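Local atomic coordinates of oligopeptide ABC transporter, periplasmic oligopeptide-binding protein, putative (Thermotoga maritima MSB8, PDB entry 5IPW), a protein that probably binds oligopeptides in the periplasm as the solute-binding component of an ABC-type peptide importer. Residues Ala364-Leu378 with Asp452-Val466. Sequence-based numbering, arbitrary orientation.
Sequences ALSLAINREEINEIL and DVWTMVKEYWKQIGV
Helix 371-378 runs roughly antiparallel to helix 452-462, at 139° with the axes 10.8 Å apart, while the bend at Ala368-Asn370 brings the chain in closest, against Tyr460. Next to it, Trp461 makes the one hydrogen bond between the segments: its NE1 donates to Leu365 O over 2.7 Å, a moderately bent bond (146° at the hydrogen), with the carbonyl oxygen somewhat out of the indole plane. The ring itself is sandwiched: Leu365 CD2 sits over the six-membered ring of Trp461, 3.7 Å from its centroid, and Val457 CG1 covers the opposite face. Ala368 CB meets the ring edge at CD1 and also touches Ile464 CD1. An alanine in place of Trp461 would probably leave Leu365 O without this donor and open a gap between Leu365 and Val457. Both segments belong to the alpha/beta part of a family 5 solute-binding fold, where helix 448-462 links parallel neighbours 440-445 and 467-472 in a beta-alpha-beta crossover; Phe441 and Ile443 of the first strand also pack on Trp461. A Schellman motif ends that helix, Gly465 being its C-prime residue and Val466 N bonding back to Trp461 O. Tyr460 lies flat between Asn370 CB, 4.1 Å from the ring centroid, and its own helix's Met456 O on the opposite face; Ile374 CD1 comes to the ring edge. One turn back toward Asp452, Met456 is a knob set among Glu373, Ile374, Ile377 and Leu378. The bend at the last torsion of Met456 (chi3 43°) carries Met456 CE to 3.6 Å from Ile374 CG1. Met456 SD lies 3.5 Å from Leu378 CD1. The two methyls of Leu378 divide between neighbours, CD1 against Val453 and CD2 3.6 Å from Asp452 CB.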
ATOM      1  N   ALA A 364      26.620  -1.133 -17.864  1.00 64.96           N
ATOM      2  CA  ALA A 364      27.055  -0.018 -18.703  1.00 64.48           C
ATOM      3  C   ALA A 364      25.931   0.982 -18.962  1.00 62.26           C
ATOM      4  O   ALA A 364      26.133   2.195 -18.853  1.00 57.53           O
ATOM      5  CB  ALA A 364      27.608  -0.542 -20.022  1.00 64.02           C
ATOM      6  N   LEU A 365      24.751   0.466 -19.305  1.00 64.05           N
ATOM      7  CA  LEU A 365      23.613   1.323 -19.649  1.00 64.42           C
ATOM      8  C   LEU A 365      23.187   2.221 -18.489  1.00 63.50           C
ATOM      9  O   LEU A 365      22.825   3.376 -18.721  1.00 62.11           O
ATOM     10  CB  LEU A 365      22.411   0.502 -20.146  1.00 65.20           C
ATOM     11  CG  LEU A 365      22.338   0.050 -21.611  1.00 63.49           C
ATOM     12  CD1 LEU A 365      20.988  -0.601 -21.871  1.00 61.62           C
ATOM     13  CD2 LEU A 365      22.551   1.185 -22.600  1.00 63.38           C
ATOM     14  N   SER A 366      23.219   1.698 -17.259  1.00 63.11           N
ATOM     15  CA  SER A 366      22.863   2.499 -16.071  1.00 67.21           C
ATOM     16  C   SER A 366      23.937   3.541 -15.735  1.00 65.94           C
ATOM     17  O   SER A 366      23.621   4.715 -15.507  1.00 65.53           O
ATOM     18  CB  SER A 366      22.547   1.621 -14.835  1.00 69.84           C
ATOM     19  OG  SER A 366      23.405   0.497 -14.687  1.00 71.47           O
ATOM     20  N   LEU A 367      25.201   3.117 -15.740  1.00 66.74           N
ATOM     21  CA  LEU A 367      26.324   4.012 -15.417  1.00 67.77           C
ATOM     22  C   LEU A 367      26.392   5.235 -16.330  1.00 70.24           C
ATOM     23  O   LEU A 367      26.864   6.297 -15.920  1.00 69.79           O
ATOM     24  CB  LEU A 367      27.649   3.252 -15.459  1.00 64.89           C
ATOM     25  CG  LEU A 367      27.792   2.175 -14.379  1.00 64.84           C
ATOM     26  CD1 LEU A 367      28.939   1.247 -14.726  1.00 64.57           C
ATOM     27  CD2 LEU A 367      27.986   2.806 -13.009  1.00 65.69           C
ATOM     28  N   ALA A 368      25.896   5.090 -17.554  1.00 72.84           N
ATOM     29  CA  ALA A 368      25.834   6.205 -18.495  1.00 77.61           C
ATOM     30  C   ALA A 368      24.723   7.206 -18.187  1.00 78.34           C
ATOM     31  O   ALA A 368      24.630   8.243 -18.846  1.00 75.17           O
ATOM     32  CB  ALA A 368      25.673   5.677 -19.910  1.00 82.34           C
ATOM     33  N   ILE A 369      23.881   6.905 -17.199  1.00 82.31           N
ATOM     34  CA  ILE A 369      22.757   7.779 -16.877  1.00 84.68           C
ATOM     35  C   ILE A 369      23.136   8.798 -15.807  1.00 84.58           C
ATOM     36  O   ILE A 369      23.649   8.446 -14.742  1.00 79.20           O
ATOM     37  CB  ILE A 369      21.518   6.987 -16.416  1.00 86.03           C
ATOM     38  CG1 ILE A 369      21.219   5.857 -17.409  1.00 90.01           C
ATOM     39  CG2 ILE A 369      20.322   7.924 -16.294  1.00 84.48           C
ATOM     40  CD1 ILE A 369      19.937   5.086 -17.155  1.00 90.64           C
ATOM     41  N   ASN A 370      22.876  10.064 -16.121  1.00 86.42           N
ATOM     42  CA  ASN A 370      23.017  11.167 -15.183  1.00 85.95           C
ATOM     43  C   ASN A 370      21.687  11.392 -14.457  1.00 82.28           C
ATOM     44  O   ASN A 370      20.885  12.243 -14.856  1.00 76.66           O
ATOM     45  CB  ASN A 370      23.450  12.430 -15.952  1.00 87.49           C
ATOM     46  CG  ASN A 370      24.028  13.531 -15.061  1.00 87.57           C
ATOM     47  OD1 ASN A 370      24.109  14.680 -15.495  1.00 85.55           O
ATOM     48  ND2 ASN A 370      24.452  13.198 -13.839  1.00 87.07           N
ATOM     49  N   ARG A 371      21.446  10.615 -13.401  1.00 81.05           N
ATOM     50  CA  ARG A 371      20.180  10.702 -12.658  1.00 82.70           C
ATOM     51  C   ARG A 371      19.997  12.073 -12.022  1.00 85.52           C
ATOM     52  O   ARG A 371      18.926  12.685 -12.140  1.00 80.16           O
ATOM     53  CB  ARG A 371      20.096   9.635 -11.565  1.00 81.93           C
ATOM     54  CG  ARG A 371      19.648   8.264 -12.034  1.00 80.88           C
ATOM     55  CD  ARG A 371      20.800   7.304 -12.204  1.00 79.65           C
ATOM     56  NE  ARG A 371      20.327   5.975 -12.561  1.00 82.52           N
ATOM     57  CZ  ARG A 371      21.113   4.929 -12.801  1.00 86.25           C
ATOM     58  NH1 ARG A 371      22.438   5.030 -12.721  1.00 86.75           N
ATOM     59  NH2 ARG A 371      20.565   3.769 -13.129  1.00 85.82           N
ATOM     60  N   GLU A 372      21.053  12.530 -11.346  1.00 90.06           N
ATOM     61  CA  GLU A 372      21.103  13.861 -10.739  1.00 91.47           C
ATOM     62  C   GLU A 372      20.567  14.928 -11.691  1.00 88.95           C
ATOM     63  O   GLU A 372      19.767  15.769 -11.296  1.00 84.11           O
ATOM     64  CB  GLU A 372      22.541  14.195 -10.338  1.00 95.46           C
ATOM     65  CG  GLU A 372      22.730  15.579  -9.726  1.00101.22           C
ATOM     66  CD  GLU A 372      24.136  16.121  -9.935  1.00107.18           C
ATOM     67  OE1 GLU A 372      24.343  16.876 -10.912  1.00106.39           O
ATOM     68  OE2 GLU A 372      25.035  15.783  -9.134  1.00106.96           O
ATOM     69  N   GLU A 373      21.009  14.877 -12.943  1.00 90.25           N
ATOM     70  CA  GLU A 373      20.590  15.845 -13.953  1.00 95.95           C
ATOM     71  C   GLU A 373      19.088  15.740 -14.224  1.00 95.49           C
ATOM     72  O   GLU A 373      18.369  16.733 -14.112  1.00 91.38           O
ATOM     73  CB  GLU A 373      21.422  15.652 -15.231  1.00101.50           C
ATOM     74  CG  GLU A 373      20.975  16.383 -16.491  1.00106.98           C
ATOM     75  CD  GLU A 373      21.176  17.888 -16.448  1.00111.97           C
ATOM     76  OE1 GLU A 373      21.133  18.484 -15.349  1.00121.27           O
ATOM     77  OE2 GLU A 373      21.357  18.481 -17.533  1.00110.54           O
ATOM     78  N   ILE A 374      18.626  14.532 -14.545  1.00 98.11           N
ATOM     79  CA  ILE A 374      17.196  14.266 -14.791  1.00100.06           C
ATOM     80  C   ILE A 374      16.343  14.826 -13.657  1.00 96.49           C
ATOM     81  O   ILE A 374      15.312  15.477 -13.896  1.00 88.56           O
ATOM     82  CB  ILE A 374      16.910  12.749 -14.945  1.00103.15           C
ATOM     83  CG1 ILE A 374      17.564  12.199 -16.220  1.00101.72           C
ATOM     84  CG2 ILE A 374      15.408  12.471 -14.993  1.00102.74           C
ATOM     85  CD1 ILE A 374      17.865  10.717 -16.166  1.00100.34           C
ATOM     86  N   ASN A 375      16.786  14.545 -12.432  1.00 92.86           N
ATOM     87  CA  ASN A 375      16.216  15.125 -11.222  1.00 94.42           C
ATOM     88  C   ASN A 375      15.997  16.630 -11.409  1.00 94.84           C
ATOM     89  O   ASN A 375      14.861  17.099 -11.399  1.00 89.77           O
ATOM     90  CB  ASN A 375      17.154  14.858 -10.025  1.00 96.85           C
ATOM     91  CG  ASN A 375      16.411  14.591  -8.723  1.00 99.31           C
ATOM     92  OD1 ASN A 375      15.250  14.178  -8.717  1.00101.34           O
ATOM     93  ND2 ASN A 375      17.099  14.803  -7.607  1.00 98.95           N
ATOM     94  N   GLU A 376      17.087  17.359 -11.647  1.00 94.67           N
ATOM     95  CA  GLU A 376      17.060  18.826 -11.675  1.00 96.90           C
ATOM     96  C   GLU A 376      16.040  19.417 -12.657  1.00 96.75           C
ATOM     97  O   GLU A 376      15.280  20.314 -12.294  1.00 91.45           O
ATOM     98  CB  GLU A 376      18.448  19.409 -12.001  1.00102.59           C
ATOM     99  CG  GLU A 376      19.622  18.951 -11.132  1.00105.83           C
ATOM    100  CD  GLU A 376      19.372  19.049  -9.636  1.00108.06           C
ATOM    101  OE1 GLU A 376      18.706  20.015  -9.198  1.00108.41           O
ATOM    102  OE2 GLU A 376      19.860  18.165  -8.894  1.00104.46           O
ATOM    103  N   ILE A 377      16.015  18.919 -13.893  1.00 99.40           N
ATOM    104  CA  ILE A 377      15.250  19.595 -14.954  1.00102.13           C
ATOM    105  C   ILE A 377      13.789  19.174 -14.979  1.00101.84           C
ATOM    106  O   ILE A 377      12.899  20.021 -14.983  1.00100.78           O
ATOM    107  CB  ILE A 377      15.816  19.361 -16.375  1.00103.39           C
ATOM    108  CG1 ILE A 377      17.342  19.320 -16.375  1.00104.69           C
ATOM    109  CG2 ILE A 377      15.323  20.438 -17.334  1.00103.97           C
ATOM    110  CD1 ILE A 377      17.868  17.929 -16.594  1.00106.15           C
ATOM    111  N   LEU A 378      13.552  17.866 -15.018  1.00105.14           N
ATOM    112  CA  LEU A 378      12.197  17.333 -15.200  1.00105.52           C
ATOM    113  C   LEU A 378      11.404  17.317 -13.905  1.00105.85           C
ATOM    114  O   LEU A 378      10.199  17.583 -13.892  1.00104.34           O
ATOM    115  CB  LEU A 378      12.252  15.915 -15.775  1.00103.74           C
ATOM    116  CG  LEU A 378      12.467  15.833 -17.284  1.00100.69           C
ATOM    117  CD1 LEU A 378      12.713  14.389 -17.679  1.00100.17           C
ATOM    118  CD2 LEU A 378      11.281  16.408 -18.051  1.00 98.51           C
ATOM    119  N   ASP A 452       9.940  12.459 -22.323  1.00 69.83           N
ATOM    120  CA  ASP A 452      10.884  13.475 -21.832  1.00 70.96           C
ATOM    121  C   ASP A 452      12.054  12.862 -21.078  1.00 68.82           C
ATOM    122  O   ASP A 452      13.205  13.251 -21.280  1.00 71.65           O
ATOM    123  CB  ASP A 452      10.178  14.474 -20.911  1.00 71.34           C
ATOM    124  CG  ASP A 452       9.023  15.173 -21.585  1.00 74.07           C
ATOM    125  OD1 ASP A 452       8.964  15.142 -22.832  1.00 77.30           O
ATOM    126  OD2 ASP A 452       8.172  15.747 -20.872  1.00 77.09           O
ATOM    127  N   VAL A 453      11.750  11.903 -20.213  1.00 65.65           N
ATOM    128  CA  VAL A 453      12.770  11.246 -19.395  1.00 65.41           C
ATOM    129  C   VAL A 453      13.833  10.614 -20.280  1.00 65.80           C
ATOM    130  O   VAL A 453      15.026  10.906 -20.148  1.00 65.04           O
ATOM    131  CB  VAL A 453      12.167  10.143 -18.497  1.00 64.93           C
ATOM    132  CG1 VAL A 453      13.248   9.482 -17.647  1.00 64.51           C
ATOM    133  CG2 VAL A 453      11.067  10.707 -17.607  1.00 66.25           C
ATOM    134  N   TRP A 454      13.386   9.753 -21.189  1.00 65.10           N
ATOM    135  CA  TRP A 454      14.298   8.927 -21.973  1.00 63.61           C
ATOM    136  C   TRP A 454      14.834   9.640 -23.210  1.00 62.83           C
ATOM    137  O   TRP A 454      15.894   9.270 -23.721  1.00 62.14           O
ATOM    138  CB  TRP A 454      13.626   7.595 -22.301  1.00 61.24           C
ATOM    139  CG  TRP A 454      13.396   6.824 -21.046  1.00 58.57           C
ATOM    140  CD1 TRP A 454      12.281   6.852 -20.257  1.00 56.60           C
ATOM    141  CD2 TRP A 454      14.330   5.960 -20.390  1.00 56.06           C
ATOM    142  NE1 TRP A 454      12.455   6.040 -19.168  1.00 56.28           N
ATOM    143  CE2 TRP A 454      13.704   5.480 -19.224  1.00 54.78           C
ATOM    144  CE3 TRP A 454      15.631   5.536 -20.682  1.00 56.12           C
ATOM    145  CZ2 TRP A 454      14.334   4.595 -18.351  1.00 54.93           C
ATOM    146  CZ3 TRP A 454      16.258   4.652 -19.812  1.00 54.18           C
ATOM    147  CH2 TRP A 454      15.611   4.196 -18.661  1.00 55.51           C
ATOM    148  N   THR A 455      14.129  10.677 -23.658  1.00 62.10           N
ATOM    149  CA  THR A 455      14.678  11.622 -24.634  1.00 65.27           C
ATOM    150  C   THR A 455      16.005  12.210 -24.145  1.00 69.08           C
ATOM    151  O   THR A 455      16.919  12.431 -24.934  1.00 75.54           O
ATOM    152  CB  THR A 455      13.697  12.771 -24.921  1.00 64.93           C
ATOM    153  OG1 THR A 455      12.485  12.242 -25.468  1.00 66.22           O
ATOM    154  CG2 THR A 455      14.292  13.774 -25.914  1.00 65.75           C
ATOM    155  N   MET A 456      16.109  12.461 -22.846  1.00 71.78           N
ATOM    156  CA  MET A 456      17.355  12.944 -22.267  1.00 72.47           C
ATOM    157  C   MET A 456      18.390  11.837 -22.203  1.00 69.35           C
ATOM    158  O   MET A 456      19.577  12.097 -22.360  1.00 74.53           O
ATOM    159  CB  MET A 456      17.121  13.511 -20.870  1.00 73.74           C
ATOM    160  CG  MET A 456      16.242  14.753 -20.854  1.00 77.61           C
ATOM    161  SD  MET A 456      15.748  15.260 -19.194  1.00 79.40           S
ATOM    162  CE  MET A 456      17.296  15.065 -18.318  1.00 78.82           C
ATOM    163  N   VAL A 457      17.939  10.608 -21.967  1.00 69.83           N
ATOM    164  CA  VAL A 457      18.830   9.434 -21.920  1.00 73.39           C
ATOM    165  C   VAL A 457      19.387   9.096 -23.312  1.00 75.04           C
ATOM    166  O   VAL A 457      20.445   8.470 -23.430  1.00 69.11           O
ATOM    167  CB  VAL A 457      18.117   8.195 -21.316  1.00 72.72           C
ATOM    168  CG1 VAL A 457      19.031   6.972 -21.305  1.00 71.06           C
ATOM    169  CG2 VAL A 457      17.638   8.494 -19.900  1.00 72.25           C
ATOM    170  N   LYS A 458      18.659   9.506 -24.352  1.00 79.47           N
ATOM    171  CA  LYS A 458      19.154   9.467 -25.727  1.00 84.06           C
ATOM    172  C   LYS A 458      20.559  10.064 -25.788  1.00 85.83           C
ATOM    173  O   LYS A 458      21.490   9.422 -26.273  1.00 86.66           O
ATOM    174  CB  LYS A 458      18.205  10.245 -26.650  1.00 86.31           C
ATOM    175  CG  LYS A 458      18.414  10.020 -28.138  1.00 86.34           C
ATOM    176  CD  LYS A 458      17.286  10.651 -28.944  1.00 86.79           C
ATOM    177  CE  LYS A 458      17.687  10.903 -30.391  1.00 88.27           C
ATOM    178  NZ  LYS A 458      18.266   9.697 -31.047  1.00 89.57           N
ATOM    179  N   GLU A 459      20.703  11.281 -25.266  1.00 86.08           N
ATOM    180  CA  GLU A 459      22.005  11.947 -25.194  1.00 85.34           C
ATOM    181  C   GLU A 459      23.019  11.177 -24.362  1.00 84.24           C
ATOM    182  O   GLU A 459      24.144  10.977 -24.796  1.00 88.20           O
ATOM    183  CB  GLU A 459      21.869  13.363 -24.624  1.00 85.92           C
ATOM    184  CG  GLU A 459      21.430  14.405 -25.638  1.00 88.14           C
ATOM    185  CD  GLU A 459      22.468  14.648 -26.721  1.00 89.72           C
ATOM    186  OE1 GLU A 459      23.654  14.875 -26.387  1.00 85.72           O
ATOM    187  OE2 GLU A 459      22.091  14.615 -27.912  1.00 90.65           O
ATOM    188  N   TYR A 460      22.631  10.741 -23.172  1.00 86.23           N
ATOM    189  CA  TYR A 460      23.600  10.130 -22.254  1.00 91.23           C
ATOM    190  C   TYR A 460      24.153   8.833 -22.827  1.00 87.36           C
ATOM    191  O   TYR A 460      25.321   8.502 -22.612  1.00 84.80           O
ATOM    192  CB  TYR A 460      23.000   9.877 -20.860  1.00 95.67           C
ATOM    193  CG  TYR A 460      22.290  11.061 -20.224  1.00101.88           C
ATOM    194  CD1 TYR A 460      22.554  12.375 -20.631  1.00105.54           C
ATOM    195  CD2 TYR A 460      21.365  10.870 -19.205  1.00102.96           C
ATOM    196  CE1 TYR A 460      21.903  13.452 -20.055  1.00104.86           C
ATOM    197  CE2 TYR A 460      20.716  11.944 -18.617  1.00104.66           C
ATOM    198  CZ  TYR A 460      20.990  13.229 -19.049  1.00106.67           C
ATOM    199  OH  TYR A 460      20.352  14.302 -18.483  1.00106.19           O
ATOM    200  N   TRP A 461      23.308   8.114 -23.561  1.00 89.01           N
ATOM    201  CA  TRP A 461      23.691   6.839 -24.165  1.00 89.53           C
ATOM    202  C   TRP A 461      24.450   7.002 -25.493  1.00 87.95           C
ATOM    203  O   TRP A 461      25.227   6.125 -25.877  1.00 84.52           O
ATOM    204  CB  TRP A 461      22.459   5.935 -24.332  1.00 89.37           C
ATOM    205  CG  TRP A 461      21.994   5.282 -23.042  1.00 88.48           C
ATOM    206  CD1 TRP A 461      22.619   5.319 -21.823  1.00 88.04           C
ATOM    207  CD2 TRP A 461      20.837   4.455 -22.865  1.00 87.81           C
ATOM    208  NE1 TRP A 461      21.914   4.586 -20.903  1.00 86.02           N
ATOM    209  CE2 TRP A 461      20.814   4.047 -21.515  1.00 86.07           C
ATOM    210  CE3 TRP A 461      19.813   4.026 -23.716  1.00 86.01           C
ATOM    211  CZ2 TRP A 461      19.812   3.229 -20.998  1.00 84.13           C
ATOM    212  CZ3 TRP A 461      18.813   3.214 -23.198  1.00 84.28           C
ATOM    213  CH2 TRP A 461      18.821   2.826 -21.852  1.00 83.02           C
ATOM    214  N   LYS A 462      24.235   8.121 -26.181  1.00 87.02           N
ATOM    215  CA  LYS A 462      25.058   8.495 -27.335  1.00 86.99           C
ATOM    216  C   LYS A 462      26.534   8.626 -26.946  1.00 85.19           C
ATOM    217  O   LYS A 462      27.419   8.228 -27.702  1.00 88.04           O
ATOM    218  CB  LYS A 462      24.562   9.814 -27.930  1.00 88.63           C
ATOM    219  CG  LYS A 462      25.233  10.227 -29.235  1.00 89.81           C
ATOM    220  CD  LYS A 462      24.809  11.623 -29.674  1.00 90.86           C
ATOM    221  CE  LYS A 462      23.297  11.803 -29.655  1.00 92.92           C
ATOM    222  NZ  LYS A 462      22.871  13.043 -30.357  1.00 95.17           N
ATOM    223  N   GLN A 463      26.789   9.167 -25.759  1.00 83.01           N
ATOM    224  CA  GLN A 463      28.152   9.298 -25.236  1.00 81.44           C
ATOM    225  C   GLN A 463      28.857   7.956 -25.009  1.00 76.70           C
ATOM    226  O   GLN A 463      30.077   7.924 -24.858  1.00 76.46           O
ATOM    227  CB  GLN A 463      28.159  10.121 -23.936  1.00 83.41           C
ATOM    228  CG  GLN A 463      28.522  11.591 -24.111  1.00 85.63           C
ATOM    229  CD  GLN A 463      27.720  12.290 -25.197  1.00 86.02           C
ATOM    230  OE1 GLN A 463      26.518  12.510 -25.054  1.00 85.88           O
ATOM    231  NE2 GLN A 463      28.388  12.658 -26.285  1.00 85.81           N
ATOM    232  N   ILE A 464      28.104   6.860 -24.969  1.00 73.07           N
ATOM    233  CA  ILE A 464      28.716   5.524 -24.949  1.00 75.46           C
ATOM    234  C   ILE A 464      28.530   4.777 -26.276  1.00 72.49           C
ATOM    235  O   ILE A 464      28.830   3.582 -26.380  1.00 72.07           O
ATOM    236  CB  ILE A 464      28.242   4.666 -23.747  1.00 78.91           C
ATOM    237  CG1 ILE A 464      26.740   4.361 -23.821  1.00 79.63           C
ATOM    238  CG2 ILE A 464      28.570   5.378 -22.442  1.00 80.14           C
ATOM    239  CD1 ILE A 464      26.257   3.380 -22.772  1.00 79.93           C
ATOM    240  N   GLY A 465      28.058   5.499 -27.288  1.00 70.37           N
ATOM    241  CA  GLY A 465      27.879   4.950 -28.630  1.00 73.68           C
ATOM    242  C   GLY A 465      26.649   4.080 -28.823  1.00 72.96           C
ATOM    243  O   GLY A 465      26.545   3.371 -29.822  1.00 74.61           O
ATOM    244  N   VAL A 466      25.712   4.136 -27.878  1.00 71.18           N
ATOM    245  CA  VAL A 466      24.489   3.362 -27.975  1.00 66.27           C
ATOM    246  C   VAL A 466      23.395   4.236 -28.569  1.00 68.36           C
ATOM    247  O   VAL A 466      22.998   5.239 -27.977  1.00 65.24           O
ATOM    248  CB  VAL A 466      24.058   2.811 -26.609  1.00 64.67           C
ATOM    249  CG1 VAL A 466      22.655   2.226 -26.688  1.00 66.59           C
ATOM    250  CG2 VAL A 466      25.049   1.759 -26.114  1.00 62.95           C
TER